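Local coordinates for protein macrolide 2'-phosphotransferase MphH (PDB 5UXD) that probably transfers a phosphate from a guanine nucleotide to the 2'-hydroxyl of macrolide antibiotics such as azithromycin, at residues 67-72 with 215-220; 114-119 with 233-238; 182-187 with 259-264. One frame throughout, in Å; residues are numbered along the deposited sequence. Where two conformers were deposited one is given.

Interaction 1 (67-72 with 215-220); sequences RLLAML and LDWTTA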
ATOM      1  N   ARG A  67      -8.536   9.145   9.424  1.00 21.17           N
ATOM      2  CA  ARG A  67      -9.481  10.010   8.730  1.00 23.14           C
ATOM      3  C   ARG A  67      -9.800   9.461   7.349  1.00 20.15           C
ATOM      4  O   ARG A  67     -10.951   9.506   6.905  1.00 18.79           O
ATOM      5  CB  ARG A  67      -8.927  11.434   8.632  1.00 21.08           C
ATOM      6  CG  ARG A  67      -8.937  12.199   9.960  1.00 17.98           C
ATOM      7  CD  ARG A  67      -8.604  13.690   9.774  1.00 17.75           C
ATOM      8  NE  ARG A  67      -7.202  13.910   9.413  1.00 20.20           N
ATOM      9  CZ  ARG A  67      -6.207  14.080  10.279  1.00 17.80           C
ATOM     10  NH1 ARG A  67      -6.430  14.035  11.584  1.00 20.83           N
ATOM     11  NH2 ARG A  67      -4.972  14.277   9.837  1.00 20.47           N
ATOM     12  N   LEU A  68      -8.792   8.926   6.662  1.00 19.59           N
ATOM     13  CA  LEU A  68      -9.022   8.345   5.346  1.00 20.75           C
ATOM     14  C   LEU A  68      -9.966   7.149   5.429  1.00 20.23           C
ATOM     15  O   LEU A  68     -10.928   7.049   4.658  1.00 21.97           O
ATOM     16  CB  LEU A  68      -7.690   7.950   4.725  1.00 20.77           C
ATOM     17  CG  LEU A  68      -7.856   7.296   3.368  1.00 22.65           C
ATOM     18  CD1 LEU A  68      -8.334   8.328   2.374  1.00 23.26           C
ATOM     19  CD2 LEU A  68      -6.537   6.724   2.979  1.00 25.23           C
ATOM     20  N   LEU A  69      -9.712   6.237   6.374  1.00 19.90           N
ATOM     21  CA  LEU A  69     -10.552   5.049   6.510  1.00 18.23           C
ATOM     22  C   LEU A  69     -11.999   5.417   6.822  1.00 16.43           C
ATOM     23  O   LEU A  69     -12.935   4.784   6.316  1.00 17.47           O
ATOM     24  CB  LEU A  69      -9.988   4.137   7.602  1.00 20.04           C
ATOM     25  CG  LEU A  69      -8.689   3.403   7.271  1.00 23.71           C
ATOM     26  CD1 LEU A  69      -8.137   2.693   8.515  1.00 19.01           C
ATOM     27  CD2 LEU A  69      -8.948   2.421   6.140  1.00 23.76           C
ATOM     28  N   ALA A  70     -12.204   6.430   7.666  1.00 19.60           N
ATOM     29  CA  ALA A  70     -13.564   6.818   8.032  1.00 22.69           C
ATOM     30  C   ALA A  70     -14.346   7.329   6.829  1.00 26.40           C
ATOM     31  O   ALA A  70     -15.516   6.971   6.641  1.00 27.71           O
ATOM     32  CB  ALA A  70     -13.526   7.878   9.130  1.00 27.54           C
ATOM     33  N   MET A  71     -13.735   8.162   6.002  1.00 21.43           N
ATOM     34  CA  MET A  71     -14.450   8.698   4.855  1.00 25.25           C
ATOM     35  C   MET A  71     -14.573   7.738   3.689  1.00 20.48           C
ATOM     36  O   MET A  71     -15.466   7.879   2.872  1.00 22.44           O
ATOM     37  CB  MET A  71     -13.771   9.970   4.334  1.00 27.14           C
ATOM     38  CG  MET A  71     -12.448   9.738   3.624  1.00 34.69           C
ATOM     39  SD  MET A  71     -12.511   9.675   1.811  1.00 31.04           S
ATOM     40  CE  MET A  71     -14.220  10.056   1.513  1.00 33.97           C
ATOM     41  N   LEU A  72     -13.708   6.737   3.646  1.00 21.04           N
ATOM     42  CA  LEU A  72     -13.635   5.866   2.476  1.00 18.32           C
ATOM     43  C   LEU A  72     -14.590   4.680   2.565  1.00 20.09           C
ATOM     44  O   LEU A  72     -15.189   4.296   1.556  1.00 20.44           O
ATOM     45  CB  LEU A  72     -12.195   5.380   2.291  1.00 20.78           C
ATOM     46  CG  LEU A  72     -11.838   4.402   1.181  1.00 27.62           C
ATOM     47  CD1 LEU A  72     -12.227   4.966  -0.184  1.00 29.58           C
ATOM     48  CD2 LEU A  72     -10.342   4.117   1.265  1.00 27.02           C
ATOM     49  N   LEU A 215      -6.136  -3.443   2.747  1.00 22.05           N
ATOM     50  CA  LEU A 215      -5.497  -3.053   3.993  1.00 29.25           C
ATOM     51  C   LEU A 215      -4.359  -2.076   3.734  1.00 22.75           C
ATOM     52  O   LEU A 215      -3.973  -1.817   2.588  1.00 20.73           O
ATOM     53  CB  LEU A 215      -4.951  -4.276   4.736  1.00 32.69           C
ATOM     54  CG  LEU A 215      -5.756  -5.570   4.651  1.00 40.31           C
ATOM     55  CD1 LEU A 215      -4.880  -6.748   5.025  1.00 31.17           C
ATOM     56  CD2 LEU A 215      -6.973  -5.489   5.559  1.00 43.28           C
ATOM     57  N   ASP A 216      -3.819  -1.549   4.840  1.00 19.30           N
ATOM     58  CA  ASP A 216      -2.600  -0.733   4.898  1.00 15.72           C
ATOM     59  C   ASP A 216      -2.679   0.460   3.945  1.00 17.60           C
ATOM     60  O   ASP A 216      -2.023   0.514   2.914  1.00 18.38           O
ATOM     61  CB  ASP A 216      -1.358  -1.599   4.616  1.00 19.31           C
ATOM     62  CG  ASP A 216      -1.377  -2.902   5.424  1.00 33.13           C
ATOM     63  OD1 ASP A 216      -1.548  -2.884   6.655  1.00 42.72           O
ATOM     64  OD2 ASP A 216      -1.188  -3.961   4.800  1.00 34.25           O
ATOM     65  N   TRP A 217      -3.428   1.450   4.429  1.00 20.91           N
ATOM     66  CA  TRP A 217      -3.751   2.652   3.670  1.00 17.32           C
ATOM     67  C   TRP A 217      -2.811   3.826   3.957  1.00 18.92           C
ATOM     68  O   TRP A 217      -3.168   4.978   3.675  1.00 21.39           O
ATOM     69  CB  TRP A 217      -5.203   3.053   3.956  1.00 20.62           C
ATOM     70  CG  TRP A 217      -6.184   2.113   3.308  1.00 18.21           C
ATOM     71  CD1 TRP A 217      -6.723   0.982   3.853  1.00 20.75           C
ATOM     72  CD2 TRP A 217      -6.703   2.206   1.980  1.00 14.70           C
ATOM     73  NE1 TRP A 217      -7.555   0.370   2.943  1.00 15.74           N
ATOM     74  CE2 TRP A 217      -7.561   1.103   1.787  1.00 15.57           C
ATOM     75  CE3 TRP A 217      -6.544   3.121   0.944  1.00 17.35           C
ATOM     76  CZ2 TRP A 217      -8.254   0.893   0.600  1.00 19.37           C
ATOM     77  CZ3 TRP A 217      -7.218   2.904  -0.244  1.00 15.17           C
ATOM     78  CH2 TRP A 217      -8.063   1.800  -0.409  1.00 18.90           C
ATOM     79  N   THR A 218      -1.616   3.575   4.505  1.00 22.91           N
ATOM     80  CA  THR A 218      -0.730   4.703   4.813  1.00 19.80           C
ATOM     81  C   THR A 218      -0.106   5.341   3.571  1.00 24.61           C
ATOM     82  O   THR A 218       0.358   6.480   3.654  1.00 23.03           O
ATOM     83  CB  THR A 218       0.378   4.288   5.792  1.00 28.25           C
ATOM     84  OG1 THR A 218       1.081   3.139   5.299  1.00 25.60           O
ATOM     85  CG2 THR A 218      -0.224   3.967   7.159  1.00 29.36           C
ATOM     86  N   THR A 219      -0.080   4.658   2.427  1.00 16.27           N
ATOM     87  CA  THR A 219       0.529   5.229   1.226  1.00 20.26           C
ATOM     88  C   THR A 219      -0.465   5.984   0.352  1.00 19.29           C
ATOM     89  O   THR A 219      -0.097   6.428  -0.748  1.00 24.56           O
ATOM     90  CB  THR A 219       1.218   4.130   0.397  1.00 26.62           C
ATOM     91  OG1 THR A 219       0.302   3.055   0.141  1.00 24.25           O
ATOM     92  CG2 THR A 219       2.417   3.570   1.141  1.00 19.30           C
ATOM     93  N   ALA A 220      -1.710   6.134   0.803  1.00 18.62           N
ATOM     94  CA  ALA A 220      -2.737   6.742  -0.033  1.00 19.75           C
ATOM     95  C   ALA A 220      -2.415   8.205  -0.312  1.00 17.51           C
ATOM     96  O   ALA A 220      -1.833   8.905   0.520  1.00 18.02           O
ATOM     97  CB  ALA A 220      -4.103   6.640   0.637  1.00 20.73           C
TER
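The indole N-H of Trp-217, the residue that all three leucines of 67-72 approach, is bonded to the backbone O of Val-214 just before the segment 215-220. That bond takes up the polar corner of the ring, and the rest of the indole meets the helix as hydrocarbon. The chi1 of -72° sets CG beside the backbone N, and a chi2 of 90° stands the ring plane square to the CA-CB-CG plane. One face of the indole then receives Leu-72: its CD2 lies 3.7 Å from the centroid of the six-membered ring and 13° off the ring normal, a CH-pi contact. Leu-69 comes in obliquely at the pyrrole end, with its CD2 3.5 Å from Trp-217 CD1. Leu-68 reaches the base of the same residue, its CD2 4.0 Å from Trp-217 CB. This methyl also presses on Ala-220, the CD2 to CB distance of 3.4 Å being shorter than usual carbon contact. A type I turn from Trp-217 to Ala-220 brings the alanine there, closed by a weak bond from Ala-220 N to Trp-217 O (3.4 Å).

Asp-216, a magnesium ligand in another structure of this protein, points away from the helix. The metal-binding residue thus directly precedes the tryptophan that packs on the helix, an order resembling the Asp-Phe-Gly segment of protein kinases packed on helix C. His-196 meets the indole edge-to-face. Leu-132 touches both Leu-72 and Trp-217, so the indole meets helix 59-72 and helix 119-133, and the loop after strand 210-214 is held against them.

Interaction 2 (114-119 with 233-238); sequences VDMAST and QVSAPS. With SO4 (sulfate ion), chain D.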
ATOM      1  N   VAL A 114      -3.055 -16.328  -4.514  1.00 32.57           N
ATOM      2  CA  VAL A 114      -3.853 -16.151  -5.722  1.00 28.26           C
ATOM      3  C   VAL A 114      -2.883 -15.920  -6.872  1.00 23.89           C
ATOM      4  O   VAL A 114      -1.849 -15.271  -6.702  1.00 30.78           O
ATOM      5  CB  VAL A 114      -4.878 -15.002  -5.572  1.00 32.62           C
ATOM      6  CG1 VAL A 114      -4.189 -13.710  -5.146  1.00 30.40           C
ATOM      7  CG2 VAL A 114      -5.682 -14.814  -6.866  1.00 35.92           C
ATOM      8  N   ASP A 115      -3.200 -16.481  -8.035  1.00 26.69           N
ATOM      9  CA  ASP A 115      -2.298 -16.466  -9.178  1.00 26.54           C
ATOM     10  C   ASP A 115      -2.596 -15.239 -10.030  1.00 16.79           C
ATOM     11  O   ASP A 115      -3.765 -14.927 -10.288  1.00 16.84           O
ATOM     12  CB  ASP A 115      -2.467 -17.770  -9.969  1.00 26.05           C
ATOM     13  CG  ASP A 115      -1.436 -17.941 -11.079  1.00 33.04           C
ATOM     14  OD1 ASP A 115      -1.342 -17.109 -12.001  1.00 23.51           O
ATOM     15  OD2 ASP A 115      -0.675 -18.935 -10.985  1.00 30.16           O
ATOM     16  N   MET A 116      -1.554 -14.518 -10.412  1.00 18.16           N
ATOM     17  CA  MET A 116      -1.731 -13.300 -11.184  1.00 18.08           C
ATOM     18  C   MET A 116      -2.281 -13.493 -12.593  1.00 19.90           C
ATOM     19  O   MET A 116      -2.625 -12.524 -13.250  1.00 17.74           O
ATOM     20  CB  MET A 116      -0.487 -12.421 -11.137  1.00 20.20           C
ATOM     21  CG  MET A 116      -0.116 -12.025  -9.714  1.00 24.76           C
ATOM     22  SD  MET A 116      -0.788 -10.421  -9.233  1.00 40.05           S
ATOM     23  CE  MET A 116      -2.403 -10.843  -8.599  1.00 28.32           C
ATOM     24  N   ALA A 117      -2.324 -14.737 -13.063  1.00 15.39           N
ATOM     25  CA  ALA A 117      -2.959 -15.023 -14.345  1.00 23.64           C
ATOM     26  C   ALA A 117      -4.460 -15.300 -14.212  1.00 16.97           C
ATOM     27  O   ALA A 117      -5.105 -15.631 -15.213  1.00 16.35           O
ATOM     28  CB  ALA A 117      -2.258 -16.205 -15.035  1.00 17.91           C
ATOM     29  N   SER A 118      -5.026 -15.143 -13.009  1.00 17.08           N
ATOM     30  CA  SER A 118      -6.451 -15.382 -12.783  1.00 16.83           C
ATOM     31  C   SER A 118      -7.303 -14.281 -13.405  1.00 22.37           C
ATOM     32  O   SER A 118      -7.089 -13.100 -13.138  1.00 18.67           O
ATOM     33  CB  SER A 118      -6.737 -15.456 -11.283  1.00 17.87           C
ATOM     34  OG  SER A 118      -8.123 -15.309 -11.008  1.00 17.16           O
ATOM     35  N   THR A 119      -8.293 -14.667 -14.219  1.00 17.29           N
ATOM     36  CA  THR A 119      -9.246 -13.663 -14.700  1.00 22.45           C
ATOM     37  C   THR A 119     -10.171 -13.181 -13.589  1.00 19.48           C
ATOM     38  O   THR A 119     -10.641 -12.036 -13.630  1.00 17.69           O
ATOM     39  CB  THR A 119     -10.089 -14.222 -15.836  1.00 17.95           C
ATOM     40  OG1 THR A 119     -10.599 -15.501 -15.450  1.00 23.44           O
ATOM     41  CG2 THR A 119      -9.260 -14.369 -17.106  1.00 15.40           C
ATOM     42  N   GLN A 233       0.041  -4.999 -13.610  1.00 13.98           N
ATOM     43  CA  GLN A 233       0.584  -4.930 -14.958  1.00 11.69           C
ATOM     44  C   GLN A 233       1.925  -5.642 -15.060  1.00 14.85           C
ATOM     45  O   GLN A 233       2.198  -6.316 -16.065  1.00 14.00           O
ATOM     46  CB  GLN A 233       0.716  -3.475 -15.416  1.00 12.20           C
ATOM     47  CG  GLN A 233       0.912  -3.331 -16.934  1.00 10.23           C
ATOM     48  CD  GLN A 233       2.381  -3.464 -17.354  1.00 13.88           C
ATOM     49  OE1 GLN A 233       3.278  -3.064 -16.615  1.00 13.84           O
ATOM     50  NE2 GLN A 233       2.624  -4.012 -18.541  1.00 17.84           N
ATOM     51  N   VAL A 234       2.773  -5.516 -14.035  1.00 15.97           N
ATOM     52  CA  VAL A 234       4.097  -6.119 -14.150  1.00 15.15           C
ATOM     53  C   VAL A 234       4.080  -7.623 -13.872  1.00 15.27           C
ATOM     54  O   VAL A 234       5.015  -8.327 -14.283  1.00 21.28           O
ATOM     55  CB  VAL A 234       5.106  -5.385 -13.247  1.00 18.27           C
ATOM     56  CG1 VAL A 234       5.306  -3.933 -13.716  1.00 17.08           C
ATOM     57  CG2 VAL A 234       4.655  -5.427 -11.811  1.00 25.92           C
ATOM     58  N   SER A 235       3.033  -8.159 -13.224  1.00 15.54           N
ATOM     59  CA  SER A 235       3.033  -9.563 -12.823  1.00 14.73           C
ATOM     60  C   SER A 235       2.097 -10.452 -13.631  1.00 23.66           C
ATOM     61  O   SER A 235       2.332 -11.665 -13.700  1.00 19.70           O
ATOM     62  CB  SER A 235       2.677  -9.702 -11.329  1.00 15.76           C
ATOM     63  OG  SER A 235       1.321  -9.363 -11.059  1.00 21.72           O
ATOM     64  N   ALA A 236       1.086  -9.901 -14.235  1.00 16.19           N
ATOM     65  CA  ALA A 236       0.068 -10.671 -14.936  1.00 14.67           C
ATOM     66  C   ALA A 236       0.365 -10.736 -16.431  1.00 17.99           C
ATOM     67  O   ALA A 236       0.960  -9.813 -16.986  1.00 15.52           O
ATOM     68  CB  ALA A 236      -1.307 -10.032 -14.715  1.00 13.20           C
ATOM     69  N   PRO A 237      -0.032 -11.812 -17.115  1.00 12.14           N
ATOM     70  CA  PRO A 237       0.043 -11.819 -18.580  1.00 14.73           C
ATOM     71  C   PRO A 237      -0.700 -10.622 -19.148  1.00 14.84           C
ATOM     72  O   PRO A 237      -1.674 -10.134 -18.563  1.00 19.01           O
ATOM     73  CB  PRO A 237      -0.640 -13.133 -18.969  1.00 18.44           C
ATOM     74  CG  PRO A 237      -0.601 -13.979 -17.719  1.00 13.12           C
ATOM     75  CD  PRO A 237      -0.706 -13.011 -16.590  1.00 13.92           C
ATOM     76  N   SER A 238      -0.237 -10.157 -20.312  1.00 14.37           N
ATOM     77  CA  SER A 238      -0.801  -8.930 -20.870  1.00 17.80           C
ATOM     78  C   SER A 238      -2.302  -9.057 -21.141  1.00 18.97           C
ATOM     79  O   SER A 238      -3.044  -8.086 -20.985  1.00 17.91           O
ATOM     80  CB  SER A 238      -0.054  -8.543 -22.148  1.00 21.19           C
ATOM     81  OG  SER A 238      -0.223  -9.527 -23.145  1.00 22.27           O
TER
HETATM   82  S   SO4 D 502       2.452 -11.858 -22.345  1.00 23.32           S
HETATM   83  O1  SO4 D 502       2.167 -13.119 -21.670  1.00 33.81           O
HETATM   84  O2  SO4 D 502       1.391 -11.602 -23.304  1.00 28.81           O
HETATM   85  O3  SO4 D 502       2.443 -10.796 -21.330  1.00 27.37           O
HETATM   86  O4  SO4 D 502       3.752 -11.923 -23.009  1.00 23.65           O
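Met-116 and Ala-117, the two central residues of a type I turn, face Ser-235, Ala-236 and Pro-237, where helix 230-235 ends and helix 238-250 is about to start. The turn is also an Asx turn: Asp-115 OD1 accepts from Ala-117 N at 2.8 Å, with a nearly straight N-H...O angle of 163°, through the lone pair that faces away from the other carboxylate oxygen. The backbone bond from Ser-118 N to Asp-115 O (3.0 Å) closes the same turn. Ser-118 then serves as N-cap of helix 119-133, its OG bonded to Tyr-121 N and also to Glu-209.

Against this doubly bonded turn, Met-116 starts toward the other segment and then bends away: chi1 of -59° puts CG beside the backbone N and 4.0 Å from Ser-235 CB, and chi2 of -95° turns the sulfur end away, while the residue also packs on Tyr-121. Ser-235 does not depend on the turn for its hydroxyl, which is bonded to Phe-231 O one helical turn back; Phe-231 itself lines the azithromycin pocket. The Met-116 carbonyl points toward Ala-236, its O 3.2 Å from Ala-236 CB. Ala-117 meets Pro-237 alongside, its CB touching the ring at CG. The contact therefore joins the lead-in to helix 119-133 to the junction between helix 230-235 and helix 238-250 in the C-terminal lobe, largely by apolar touch at the surface. At the start of helix 238-250, Ser-238 holds a sulfate, probably from the crystallisation liquor: its N donates to O3 at 2.9 Å, and its OG to O2 at 2.6 Å.

Interaction 3 (182-187 with 259-264); sequences LADDGC and LARHCT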
ATOM      1  N   LEU A 182      10.333   9.903 -18.752  1.00 15.67           N
ATOM      2  CA  LEU A 182       9.823  11.204 -18.340  1.00 12.28           C
ATOM      3  C   LEU A 182       9.544  12.100 -19.536  1.00 15.36           C
ATOM      4  O   LEU A 182       8.693  12.991 -19.446  1.00 19.00           O
ATOM      5  CB  LEU A 182      10.813  11.891 -17.389  1.00 17.80           C
ATOM      6  CG  LEU A 182      11.047  11.167 -16.050  1.00 11.94           C
ATOM      7  CD1 LEU A 182      12.337  11.629 -15.394  1.00 18.20           C
ATOM      8  CD2 LEU A 182       9.866  11.404 -15.119  1.00 17.20           C
ATOM      9  N   ALA A 183      10.210  11.858 -20.663  1.00 12.65           N
ATOM     10  CA  ALA A 183       9.990  12.665 -21.859  1.00 16.49           C
ATOM     11  C   ALA A 183       8.832  12.178 -22.728  1.00 24.67           C
ATOM     12  O   ALA A 183       8.363  12.935 -23.590  1.00 21.66           O
ATOM     13  CB  ALA A 183      11.276  12.707 -22.697  1.00 18.23           C
ATOM     14  N   ASP A 184       8.353  10.949 -22.533  1.00 15.41           N
ATOM     15  CA  ASP A 184       7.300  10.395 -23.389  1.00 14.45           C
ATOM     16  C   ASP A 184       5.930  10.846 -22.892  1.00 21.61           C
ATOM     17  O   ASP A 184       5.378  10.291 -21.928  1.00 17.38           O
ATOM     18  CB  ASP A 184       7.394   8.873 -23.437  1.00 15.21           C
ATOM     19  CG  ASP A 184       6.252   8.248 -24.201  1.00 25.08           C
ATOM     20  OD1 ASP A 184       5.675   8.928 -25.081  1.00 23.86           O
ATOM     21  OD2 ASP A 184       5.932   7.073 -23.909  1.00 22.29           O
ATOM     22  N   ASP A 185       5.372  11.846 -23.584  1.00 18.60           N
ATOM     23  CA  ASP A 185       4.069  12.393 -23.215  1.00 18.53           C
ATOM     24  C   ASP A 185       2.997  11.318 -23.161  1.00 20.90           C
ATOM     25  O   ASP A 185       2.034  11.445 -22.397  1.00 24.50           O
ATOM     26  CB  ASP A 185       3.642  13.462 -24.221  1.00 20.06           C
ATOM     27  CG  ASP A 185       4.367  14.778 -24.042  1.00 29.82           C
ATOM     28  OD1 ASP A 185       5.026  14.996 -23.004  1.00 18.13           O
ATOM     29  OD2 ASP A 185       4.265  15.601 -24.967  1.00 25.05           O
ATOM     30  N   GLY A 186       3.139  10.261 -23.966  1.00 19.20           N
ATOM     31  CA  GLY A 186       2.128   9.220 -24.021  1.00 22.94           C
ATOM     32  C   GLY A 186       1.981   8.396 -22.754  1.00 17.61           C
ATOM     33  O   GLY A 186       0.933   7.771 -22.563  1.00 19.80           O
ATOM     34  N   CYS A 187       2.991   8.389 -21.875  1.00 21.78           N
ATOM     35  CA  CYS A 187       2.915   7.595 -20.646  1.00 21.57           C
ATOM     36  C   CYS A 187       2.064   8.244 -19.563  1.00 18.89           C
ATOM     37  O   CYS A 187       1.549   7.539 -18.688  1.00 19.55           O
ATOM     38  CB  CYS A 187       4.313   7.370 -20.056  1.00 15.18           C
ATOM     39  SG  CYS A 187       5.260   6.035 -20.792  1.00 19.20           S
ATOM     40  N   LEU A 259      -0.919   3.516 -20.804  1.00 12.78           N
ATOM     41  CA  LEU A 259      -0.906   3.235 -19.368  0.71 11.25           C
ATOM     42  C   LEU A 259      -0.075   1.998 -19.045  1.00 16.12           C
ATOM     43  O   LEU A 259       0.678   2.004 -18.064  1.00 14.71           O
ATOM     44  CB  LEU A 259      -2.332   3.077 -18.833  0.71 14.91           C
ATOM     45  CG  LEU A 259      -2.566   2.921 -17.317  0.71 16.35           C
ATOM     46  CD1 LEU A 259      -3.897   3.549 -16.908  0.71 13.31           C
ATOM     47  CD2 LEU A 259      -2.517   1.470 -16.898  0.71 12.17           C
ATOM     48  N   ALA A 260      -0.189   0.931 -19.839  1.00 17.72           N
ATOM     49  CA  ALA A 260       0.575  -0.271 -19.515  1.00 15.88           C
ATOM     50  C   ALA A 260       2.068   0.002 -19.651  1.00 18.54           C
ATOM     51  O   ALA A 260       2.863  -0.421 -18.798  1.00 13.94           O
ATOM     52  CB  ALA A 260       0.135  -1.449 -20.390  1.00 14.64           C
ATOM     53  N   ARG A 261       2.450   0.750 -20.692  1.00 14.65           N
ATOM     54  CA  ARG A 261       3.843   1.148 -20.869  0.52 14.21           C
ATOM     55  C   ARG A 261       4.343   1.907 -19.647  1.00 14.67           C
ATOM     56  O   ARG A 261       5.389   1.576 -19.077  1.00 11.07           O
ATOM     57  CB  ARG A 261       3.967   1.995 -22.142  0.52 14.98           C
ATOM     58  CG  ARG A 261       5.309   2.692 -22.368  0.52 18.03           C
ATOM     59  CD  ARG A 261       5.190   3.770 -23.467  0.52 23.95           C
ATOM     60  NE  ARG A 261       4.591   3.238 -24.690  0.52 26.41           N
ATOM     61  CZ  ARG A 261       3.851   3.944 -25.544  0.52 20.81           C
ATOM     62  NH1 ARG A 261       3.606   5.232 -25.326  0.52 18.40           N
ATOM     63  NH2 ARG A 261       3.352   3.356 -26.621  0.52 24.31           N
ATOM     64  N   HIS A 262       3.592   2.938 -19.244  1.00 15.11           N
ATOM     65  CA  HIS A 262       3.869   3.732 -18.049  1.00 11.66           C
ATOM     66  C   HIS A 262       4.085   2.855 -16.809  1.00 13.12           C
ATOM     67  O   HIS A 262       5.029   3.074 -16.040  1.00 14.21           O
ATOM     68  CB  HIS A 262       2.689   4.698 -17.841  1.00 12.52           C
ATOM     69  CG  HIS A 262       2.845   5.648 -16.692  1.00 13.29           C
ATOM     70  ND1 HIS A 262       3.932   6.483 -16.549  1.00 15.13           N
ATOM     71  CD2 HIS A 262       2.019   5.928 -15.655  1.00 16.80           C
ATOM     72  CE1 HIS A 262       3.778   7.221 -15.462  1.00 12.21           C
ATOM     73  NE2 HIS A 262       2.625   6.902 -14.898  1.00 14.34           N
ATOM     74  N   CYS A 263       3.216   1.859 -16.604  1.00 11.58           N
ATOM     75  CA  CYS A 263       3.312   1.006 -15.412  1.00 11.21           C
ATOM     76  C   CYS A 263       4.665   0.305 -15.329  1.00 10.77           C
ATOM     77  O   CYS A 263       5.293   0.273 -14.267  1.00 12.62           O
ATOM     78  CB  CYS A 263       2.188  -0.040 -15.402  1.00 10.75           C
ATOM     79  SG  CYS A 263       0.548   0.562 -15.032  1.00 16.60           S
ATOM     80  N   THR A 264       5.115  -0.293 -16.438  1.00 13.64           N
ATOM     81  CA  THR A 264       6.382  -1.021 -16.422  1.00 13.26           C
ATOM     82  C   THR A 264       7.567  -0.073 -16.253  1.00 12.95           C
ATOM     83  O   THR A 264       8.530  -0.394 -15.548  1.00 16.17           O
ATOM     84  CB  THR A 264       6.516  -1.859 -17.700  1.00 21.23           C
ATOM     85  OG1 THR A 264       5.762  -3.066 -17.537  1.00 19.69           O
ATOM     86  CG2 THR A 264       7.990  -2.230 -17.982  1.00 14.33           C
TER
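The imidazole of His-262 carries the carbonyl oxygen of Cys-187 over one face, 3.0 Å from CG and set toward the rim of the ring. The thiol of the same cysteine lies at the ring edge, its SG 5.4 Å from the centroid, and Cys-187 CB sits 3.6 Å from ND1. Trp-188 meets the imidazole edge-to-face, and the Trp-181 ring meets it at a slant. Both ring nitrogens are engaged outside the contact: ND1 with Trp-181 NE1, NE2 with Asp-224. Since an indole N-H can only donate, the proton is probably on NE2. Cys-187 O is in turn bonded to Trp-256 NE1, which accounts for the buried carbonyl.

Where helix 172-183 ends, the chain makes an Asx turn. Asp-184 OD1 receives Gly-186 N at 3.1 Å, from above the carboxylate plane, and Cys-187 N returns to Asp-184 O. The turn carries Cys-187 to helix 259-268, joining two helices of the C-terminal lobe far from the nucleotide and metal sites.

Arg-261 is modelled in two conformers. In the one given its chain runs past the thiol, CD 3.5 Å from Cys-187 SG, then bends at chi3 (-52°) so that NH1 meets Asp-184 OD2 on its syn side. That salt bridge is long, 3.3 Å from NH1 to OD2, and bent at 138°; the carboxylate and guanidinium planes stand 37° apart.

From the N terminus the first halves come in the order 67-72, 114-119, 182-187; their partners follow in the same order. Each contact therefore closes a loop that crosses the other two, and none is nested. Interaction 1 closes the loop between helix 59-72 and the turn after strand 210-214, near the metal and nucleotide sites. Interaction 2 ties the entry to helix 119-133 to the end of helix 230-235, and interaction 3 joins the end of helix 172-183 to helix 259-268. Interactions 2 and 3 touch through a probable hydrogen bond, Gln-233 OE1 to Thr-264 OG1 at 2.6 Å; interaction 1 stays about 12 Å from interaction 2 and 14 Å from interaction 3 (nearest atoms).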